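Local coordinates for protein agmatinase (PDB 1WOH) that probably catalyses the hydrolysis of agmatine to putrescine and urea, using two manganese ions per subunit, at residues 112-117 and 129-134; 236-241 and 287-292. All blocks are in the same frame, centred on the assembly; numbering follows the deposited sequence.

Contact 1: residues 112-117 and 129-134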
ATOM      1  N   ARG A 112      -5.381 -31.621 -23.628  1.00 17.54           N
ATOM      2  CA  ARG A 112      -6.214 -32.558 -22.893  1.00 19.60           C
ATOM      3  C   ARG A 112      -7.009 -31.803 -21.836  1.00 18.23           C
ATOM      4  O   ARG A 112      -8.228 -31.931 -21.755  1.00 18.48           O
ATOM      5  CB  ARG A 112      -5.353 -33.640 -22.241  1.00 23.15           C
ATOM      6  CG  ARG A 112      -6.141 -34.656 -21.429  1.00 29.40           C
ATOM      7  CD  ARG A 112      -5.534 -36.045 -21.565  1.00 38.23           C
ATOM      8  NE  ARG A 112      -4.084 -36.030 -21.392  1.00 43.22           N
ATOM      9  CZ  ARG A 112      -3.308 -37.103 -21.486  1.00 46.45           C
ATOM     10  NH1 ARG A 112      -3.841 -38.288 -21.754  1.00 48.34           N
ATOM     11  NH2 ARG A 112      -1.997 -36.993 -21.316  1.00 47.37           N
ATOM     12  N   VAL A 113      -6.313 -31.007 -21.035  1.00 16.88           N
ATOM     13  CA  VAL A 113      -6.967 -30.238 -19.989  1.00 16.87           C
ATOM     14  C   VAL A 113      -6.671 -28.755 -20.134  1.00 16.28           C
ATOM     15  O   VAL A 113      -5.533 -28.315 -19.960  1.00 15.66           O
ATOM     16  CB  VAL A 113      -6.516 -30.674 -18.584  1.00 17.12           C
ATOM     17  CG1 VAL A 113      -7.320 -29.910 -17.530  1.00 16.29           C
ATOM     18  CG2 VAL A 113      -6.695 -32.179 -18.412  1.00 19.09           C
ATOM     19  N   PRO A 114      -7.693 -27.964 -20.483  1.00 15.01           N
ATOM     20  CA  PRO A 114      -7.466 -26.525 -20.627  1.00 13.99           C
ATOM     21  C   PRO A 114      -7.641 -25.848 -19.271  1.00 12.38           C
ATOM     22  O   PRO A 114      -8.498 -26.242 -18.484  1.00 12.28           O
ATOM     23  CB  PRO A 114      -8.541 -26.112 -21.620  1.00 15.45           C
ATOM     24  CG  PRO A 114      -9.677 -27.018 -21.242  1.00 14.38           C
ATOM     25  CD  PRO A 114      -8.998 -28.352 -21.047  1.00 14.14           C
ATOM     26  N   VAL A 115      -6.807 -24.851 -19.001  1.00 12.08           N
ATOM     27  CA  VAL A 115      -6.873 -24.090 -17.758  1.00 12.44           C
ATOM     28  C   VAL A 115      -7.189 -22.650 -18.121  1.00 10.75           C
ATOM     29  O   VAL A 115      -6.424 -21.995 -18.835  1.00 10.60           O
ATOM     30  CB  VAL A 115      -5.542 -24.153 -17.002  1.00 14.19           C
ATOM     31  CG1 VAL A 115      -5.594 -23.250 -15.780  1.00 14.41           C
ATOM     32  CG2 VAL A 115      -5.261 -25.593 -16.593  1.00 13.97           C
ATOM     33  N   PHE A 116      -8.326 -22.169 -17.627  1.00 10.86           N
ATOM     34  CA  PHE A 116      -8.786 -20.815 -17.913  1.00 12.01           C
ATOM     35  C   PHE A 116      -8.580 -19.894 -16.724  1.00 10.88           C
ATOM     36  O   PHE A 116      -9.095 -20.151 -15.638  1.00 10.83           O
ATOM     37  CB  PHE A 116     -10.270 -20.846 -18.285  1.00 11.43           C
ATOM     38  CG  PHE A 116     -10.579 -21.756 -19.440  1.00 12.67           C
ATOM     39  CD1 PHE A 116     -11.449 -22.833 -19.283  1.00 12.44           C
ATOM     40  CD2 PHE A 116      -9.979 -21.555 -20.678  1.00 12.75           C
ATOM     41  CE1 PHE A 116     -11.711 -23.693 -20.343  1.00 15.39           C
ATOM     42  CE2 PHE A 116     -10.237 -22.412 -21.740  1.00 13.10           C
ATOM     43  CZ  PHE A 116     -11.103 -23.482 -21.571  1.00 14.82           C
ATOM     44  N   LEU A 117      -7.858 -18.805 -16.953  1.00 12.62           N
ATOM     45  CA  LEU A 117      -7.567 -17.837 -15.906  1.00 12.19           C
ATOM     46  C   LEU A 117      -8.430 -16.580 -16.054  1.00 11.70           C
ATOM     47  O   LEU A 117      -8.271 -15.826 -17.012  1.00 12.24           O
ATOM     48  CB  LEU A 117      -6.081 -17.453 -15.969  1.00 11.15           C
ATOM     49  CG  LEU A 117      -5.108 -18.636 -16.059  1.00 12.54           C
ATOM     50  CD1 LEU A 117      -3.695 -18.133 -16.283  1.00 13.68           C
ATOM     51  CD2 LEU A 117      -5.182 -19.463 -14.790  1.00 10.92           C
ATOM     52  N   ARG A 129     -19.513 -22.569 -22.909  1.00 14.45           N
ATOM     53  CA  ARG A 129     -20.137 -22.780 -24.212  1.00 14.50           C
ATOM     54  C   ARG A 129     -19.234 -23.598 -25.129  1.00 16.02           C
ATOM     55  O   ARG A 129     -19.701 -24.203 -26.096  1.00 16.73           O
ATOM     56  CB  ARG A 129     -20.473 -21.445 -24.888  1.00 15.11           C
ATOM     57  CG  ARG A 129     -21.565 -20.646 -24.198  1.00 14.10           C
ATOM     58  CD  ARG A 129     -22.139 -19.553 -25.111  1.00 15.31           C
ATOM     59  NE  ARG A 129     -21.133 -18.598 -25.565  1.00 17.12           N
ATOM     60  CZ  ARG A 129     -21.417 -17.464 -26.202  1.00 18.10           C
ATOM     61  NH1 ARG A 129     -22.682 -17.145 -26.459  1.00 18.51           N
ATOM     62  NH2 ARG A 129     -20.446 -16.648 -26.584  1.00 17.15           N
ATOM     63  N   ALA A 130     -17.940 -23.624 -24.825  1.00 16.15           N
ATOM     64  CA  ALA A 130     -16.995 -24.371 -25.642  1.00 15.60           C
ATOM     65  C   ALA A 130     -17.024 -25.871 -25.356  1.00 17.18           C
ATOM     66  O   ALA A 130     -16.307 -26.639 -25.998  1.00 18.06           O
ATOM     67  CB  ALA A 130     -15.590 -23.832 -25.435  1.00 15.14           C
ATOM     68  N   PHE A 131     -17.847 -26.284 -24.396  1.00 16.63           N
ATOM     69  CA  PHE A 131     -17.953 -27.695 -24.024  1.00 17.26           C
ATOM     70  C   PHE A 131     -19.331 -28.259 -24.371  1.00 18.18           C
ATOM     71  O   PHE A 131     -19.830 -29.168 -23.712  1.00 18.71           O
ATOM     72  CB  PHE A 131     -17.695 -27.865 -22.521  1.00 15.54           C
ATOM     73  CG  PHE A 131     -16.307 -27.469 -22.096  1.00 15.95           C
ATOM     74  CD1 PHE A 131     -15.918 -26.130 -22.084  1.00 14.86           C
ATOM     75  CD2 PHE A 131     -15.383 -28.440 -21.718  1.00 15.95           C
ATOM     76  CE1 PHE A 131     -14.623 -25.763 -21.701  1.00 13.08           C
ATOM     77  CE2 PHE A 131     -14.086 -28.089 -21.333  1.00 12.59           C
ATOM     78  CZ  PHE A 131     -13.704 -26.749 -21.324  1.00 13.30           C
ATOM     79  N   ALA A 132     -19.942 -27.717 -25.415  1.00 18.97           N
ATOM     80  CA  ALA A 132     -21.265 -28.169 -25.828  1.00 21.03           C
ATOM     81  C   ALA A 132     -21.297 -29.646 -26.223  1.00 20.38           C
ATOM     82  O   ALA A 132     -22.329 -30.303 -26.089  1.00 22.65           O
ATOM     83  CB  ALA A 132     -21.766 -27.309 -26.985  1.00 20.18           C
ATOM     84  N   ASP A 133     -20.171 -30.168 -26.696  1.00 22.71           N
ATOM     85  CA  ASP A 133     -20.111 -31.562 -27.129  1.00 24.29           C
ATOM     86  C   ASP A 133     -19.763 -32.569 -26.041  1.00 24.36           C
ATOM     87  O   ASP A 133     -19.552 -33.747 -26.332  1.00 24.24           O
ATOM     88  CB  ASP A 133     -19.129 -31.708 -28.298  1.00 26.70           C
ATOM     89  CG  ASP A 133     -17.695 -31.402 -27.906  1.00 28.84           C
ATOM     90  OD1 ASP A 133     -16.839 -31.316 -28.811  1.00 29.80           O
ATOM     91  OD2 ASP A 133     -17.421 -31.253 -26.696  1.00 29.40           O
ATOM     92  N   VAL A 134     -19.697 -32.117 -24.792  1.00 24.40           N
ATOM     93  CA  VAL A 134     -19.384 -33.019 -23.685  1.00 22.69           C
ATOM     94  C   VAL A 134     -20.671 -33.601 -23.106  1.00 23.60           C
ATOM     95  O   VAL A 134     -21.489 -32.885 -22.524  1.00 24.05           O
ATOM     96  CB  VAL A 134     -18.603 -32.288 -22.566  1.00 21.64           C
ATOM     97  CG1 VAL A 134     -18.332 -33.240 -21.412  1.00 21.88           C
ATOM     98  CG2 VAL A 134     -17.299 -31.739 -23.119  1.00 18.06           C
TER

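Contact 2: residues 236-241 and 287-292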
ATOM      1  N   ALA A 236      -9.059 -14.801   5.015  1.00  8.07           N
ATOM      2  CA  ALA A 236      -7.811 -14.667   5.755  1.00  8.32           C
ATOM      3  C   ALA A 236      -6.719 -15.320   4.918  1.00  9.71           C
ATOM      4  O   ALA A 236      -5.574 -14.885   4.924  1.00 10.54           O
ATOM      5  CB  ALA A 236      -7.918 -15.354   7.120  1.00  9.28           C
ATOM      6  N   VAL A 237      -7.098 -16.359   4.179  1.00  9.10           N
ATOM      7  CA  VAL A 237      -6.156 -17.081   3.332  1.00 10.57           C
ATOM      8  C   VAL A 237      -5.975 -16.387   1.982  1.00 10.14           C
ATOM      9  O   VAL A 237      -4.850 -16.108   1.568  1.00 10.66           O
ATOM     10  CB  VAL A 237      -6.635 -18.524   3.101  1.00 11.15           C
ATOM     11  CG1 VAL A 237      -5.647 -19.273   2.221  1.00 11.65           C
ATOM     12  CG2 VAL A 237      -6.798 -19.226   4.452  1.00 11.15           C
ATOM     13  N   ILE A 238      -7.090 -16.116   1.306  1.00  9.55           N
ATOM     14  CA  ILE A 238      -7.087 -15.452   0.003  1.00  6.19           C
ATOM     15  C   ILE A 238      -7.909 -14.154   0.088  1.00  6.95           C
ATOM     16  O   ILE A 238      -9.082 -14.129  -0.286  1.00  6.93           O
ATOM     17  CB  ILE A 238      -7.733 -16.359  -1.071  1.00  8.67           C
ATOM     18  CG1 ILE A 238      -7.089 -17.749  -1.042  1.00  9.93           C
ATOM     19  CG2 ILE A 238      -7.593 -15.715  -2.449  1.00  9.68           C
ATOM     20  CD1 ILE A 238      -5.587 -17.756  -1.368  1.00  8.29           C
ATOM     21  N   PRO A 239      -7.310 -13.067   0.590  1.00  7.88           N
ATOM     22  CA  PRO A 239      -8.039 -11.800   0.701  1.00  6.38           C
ATOM     23  C   PRO A 239      -8.231 -11.051  -0.620  1.00  7.12           C
ATOM     24  O   PRO A 239      -9.076 -10.168  -0.705  1.00  7.50           O
ATOM     25  CB  PRO A 239      -7.185 -11.001   1.690  1.00  8.80           C
ATOM     26  CG  PRO A 239      -5.795 -11.436   1.325  1.00  7.42           C
ATOM     27  CD  PRO A 239      -5.971 -12.953   1.202  1.00  6.63           C
ATOM     28  N   GLY A 240      -7.441 -11.402  -1.630  1.00  7.70           N
ATOM     29  CA  GLY A 240      -7.519 -10.730  -2.920  1.00  8.60           C
ATOM     30  C   GLY A 240      -8.694 -11.110  -3.800  1.00  7.40           C
ATOM     31  O   GLY A 240      -8.540 -11.834  -4.789  1.00  8.26           O
ATOM     32  N   THR A 241      -9.876 -10.618  -3.448  1.00  8.06           N
ATOM     33  CA  THR A 241     -11.086 -10.906  -4.221  1.00  6.42           C
ATOM     34  C   THR A 241     -12.113  -9.804  -3.945  1.00  8.02           C
ATOM     35  O   THR A 241     -12.135  -9.222  -2.863  1.00  9.00           O
ATOM     36  CB  THR A 241     -11.671 -12.310  -3.868  1.00  9.55           C
ATOM     37  OG1 THR A 241     -12.677 -12.665  -4.823  1.00  9.27           O
ATOM     38  CG2 THR A 241     -12.283 -12.320  -2.492  1.00  8.60           C
ATOM     39  N   LEU A 287      -0.089 -16.175  -5.297  1.00 10.03           N
ATOM     40  CA  LEU A 287       0.888 -17.237  -5.095  1.00 11.02           C
ATOM     41  C   LEU A 287       0.186 -18.543  -4.741  1.00 10.40           C
ATOM     42  O   LEU A 287       0.450 -19.582  -5.354  1.00 10.92           O
ATOM     43  CB  LEU A 287       1.879 -16.837  -4.000  1.00 12.19           C
ATOM     44  CG  LEU A 287       2.910 -15.816  -4.500  1.00 10.98           C
ATOM     45  CD1 LEU A 287       3.721 -15.251  -3.344  1.00 10.46           C
ATOM     46  CD2 LEU A 287       3.822 -16.500  -5.521  1.00 13.50           C
ATOM     47  N   LEU A 288      -0.726 -18.482  -3.774  1.00  8.68           N
ATOM     48  CA  LEU A 288      -1.469 -19.655  -3.358  1.00  9.08           C
ATOM     49  C   LEU A 288      -2.408 -20.189  -4.427  1.00 10.02           C
ATOM     50  O   LEU A 288      -2.538 -21.401  -4.585  1.00 11.07           O
ATOM     51  CB  LEU A 288      -2.269 -19.368  -2.086  1.00 10.01           C
ATOM     52  CG  LEU A 288      -1.543 -19.724  -0.785  1.00 12.01           C
ATOM     53  CD1 LEU A 288      -0.211 -18.988  -0.719  1.00 13.03           C
ATOM     54  CD2 LEU A 288      -2.424 -19.383   0.409  1.00 11.70           C
ATOM     55  N   MET A 289      -3.069 -19.298  -5.161  1.00  7.58           N
ATOM     56  CA  MET A 289      -3.988 -19.755  -6.199  1.00  9.19           C
ATOM     57  C   MET A 289      -3.290 -20.339  -7.425  1.00 10.48           C
ATOM     58  O   MET A 289      -3.847 -21.200  -8.109  1.00 11.62           O
ATOM     59  CB  MET A 289      -4.942 -18.630  -6.593  1.00 10.75           C
ATOM     60  CG  MET A 289      -5.954 -18.292  -5.503  1.00 12.39           C
ATOM     61  SD  MET A 289      -7.073 -19.656  -4.999  1.00 10.05           S
ATOM     62  CE  MET A 289      -6.932 -20.779  -6.381  1.00 23.00           C
ATOM     63  N   ALA A 290      -2.077 -19.880  -7.716  1.00 10.08           N
ATOM     64  CA  ALA A 290      -1.334 -20.442  -8.838  1.00 11.62           C
ATOM     65  C   ALA A 290      -0.939 -21.863  -8.427  1.00 13.61           C
ATOM     66  O   ALA A 290      -0.971 -22.795  -9.240  1.00 12.68           O
ATOM     67  CB  ALA A 290      -0.088 -19.615  -9.125  1.00 13.40           C
ATOM     68  N   ARG A 291      -0.570 -22.030  -7.157  1.00 12.99           N
ATOM     69  CA  ARG A 291      -0.190 -23.350  -6.670  1.00 13.03           C
ATOM     70  C   ARG A 291      -1.393 -24.286  -6.699  1.00 12.61           C
ATOM     71  O   ARG A 291      -1.269 -25.466  -7.031  1.00 11.60           O
ATOM     72  CB  ARG A 291       0.356 -23.284  -5.242  1.00 15.57           C
ATOM     73  CG  ARG A 291       0.809 -24.657  -4.765  1.00 17.20           C
ATOM     74  CD  ARG A 291       1.064 -24.734  -3.279  1.00 21.49           C
ATOM     75  NE  ARG A 291       0.606 -26.026  -2.774  1.00 21.66           N
ATOM     76  CZ  ARG A 291       1.002 -26.575  -1.633  1.00 21.62           C
ATOM     77  NH1 ARG A 291       1.883 -25.953  -0.862  1.00 22.67           N
ATOM     78  NH2 ARG A 291       0.496 -27.742  -1.256  1.00 22.11           N
ATOM     79  N   LEU A 292      -2.562 -23.765  -6.341  1.00 10.19           N
ATOM     80  CA  LEU A 292      -3.765 -24.586  -6.344  1.00 10.89           C
ATOM     81  C   LEU A 292      -3.992 -25.157  -7.738  1.00 10.17           C
ATOM     82  O   LEU A 292      -4.344 -26.328  -7.889  1.00 11.26           O
ATOM     83  CB  LEU A 292      -5.003 -23.766  -5.937  1.00  9.61           C
ATOM     84  CG  LEU A 292      -6.246 -24.638  -5.719  1.00  8.83           C
ATOM     85  CD1 LEU A 292      -6.258 -25.115  -4.268  1.00 11.73           C
ATOM     86  CD2 LEU A 292      -7.525 -23.857  -5.988  1.00  9.20           C
TER

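Contact 1: residues 112-117 and 129-134
Phe116 and Phe131 meet edge against edge, with Pro114 beside them, where the parallel sheet of the arginase-family α/β fold packs on the loop between helix 124-128 and strand 137-142. Pro114 and Phe116 lie two residues apart on strand 114-118, so their side chains leave the same face of the sheet. In both phenylalanines CG stands anti to the carbonyl carbon, with chi1 -56° in Phe116 and -63° in Phe131, and the rings come at each other from opposite directions. Phe116 CE1 faces the CE1-CZ edge of Phe131, 3.8 Å from each of those two atoms. Each approach lies close to the plane of the ring it meets, yet the ring planes are nearly perpendicular, so between these two rings only rim carbons touch. Losing the Phe116 ring to an alanine would probably open a gap beside CE1 and CZ of Phe131 and leave that ring with one edge partner fewer, Pro114 remaining, and freer to shift. Pro114 slides past Phe131 and adds a second edge contact, Pro114 CG to Phe131 CZ at 4.0 Å. Other residues fix the aromatic further: Arg108 of helix 93-108 makes a cation-pi contact with it, and Tyr225 of strand 223-229 meets it edge-to-face. No hydrogen bond crosses between the segments; the 93 Å² buried here comes almost wholly from Pro114, Phe116 and Phe131. The loop backbone is bonded from outside the contact: Asn172 ND2 binds the carbonyl oxygens of both Phe131 and Val134. Those two residues are the ends of a type I beta turn, closed by Val134 N donating to Phe131 O over 3.1 Å.

Contact 2: residues 236-241 and 287-292
Ile238 places its CG1 branch anti to the carbonyl carbon (chi1 -51°) and then bends again at chi2, -62°, which carries CD1 toward helix 284-302 although the bond from CA to CB runs across the contact rather than at the helix. On the helix, Leu288 has an unusual chi1 of -93°, away from a staggered position, and directs CD2 at the loop. CD1 of Ile238 thus lies against the stem and one branch of this leucine, 3.8 Å from Leu288 CB and 4.0 Å from Leu288 CD2. The same methyl makes a looser contact with Met289, 4.2 Å from CG. Val237 crosses Leu288 at about a right angle, Val237 CG1 lying 3.7 Å from Leu288 CD2. In the ureohydrolase α/β fold this loop follows strand 223-229, whose end carries the manganese ligand Asp229; the side chain of Ile238 is about 7 Å from that of a second ligand, Asp231. Beyond Ile238 the loop folds into an inverse gamma turn centred on Gly240, with Thr241 N bonded to Pro239 O at 2.9 Å. Gly240 N is also bonded to Ser285 OG near the start of the helix, and Pro246 of a neighbouring subunit packs on Leu288.

Overall arrangement
From the N terminus, contact 1 comes first, closing the interval of 11 residues that runs from strand 114-118 through helix 124-128 and includes the manganese ligand His121. The chain then adds further strands and helices before contact 2 opens, so the two are in series. Contact 2 closes a longer interval of 45 residues, holding helix 251-264 and strand 266-273. The centres of contact 1 and contact 2 lie about 23 Å apart, on opposite sides of the chain's centre. Helix 284-302 links them indirectly: its early part supplies residues 287-292, while Val293, Leu297 and Phe301 further on pack against Val113 and Val115 of segment 112-117.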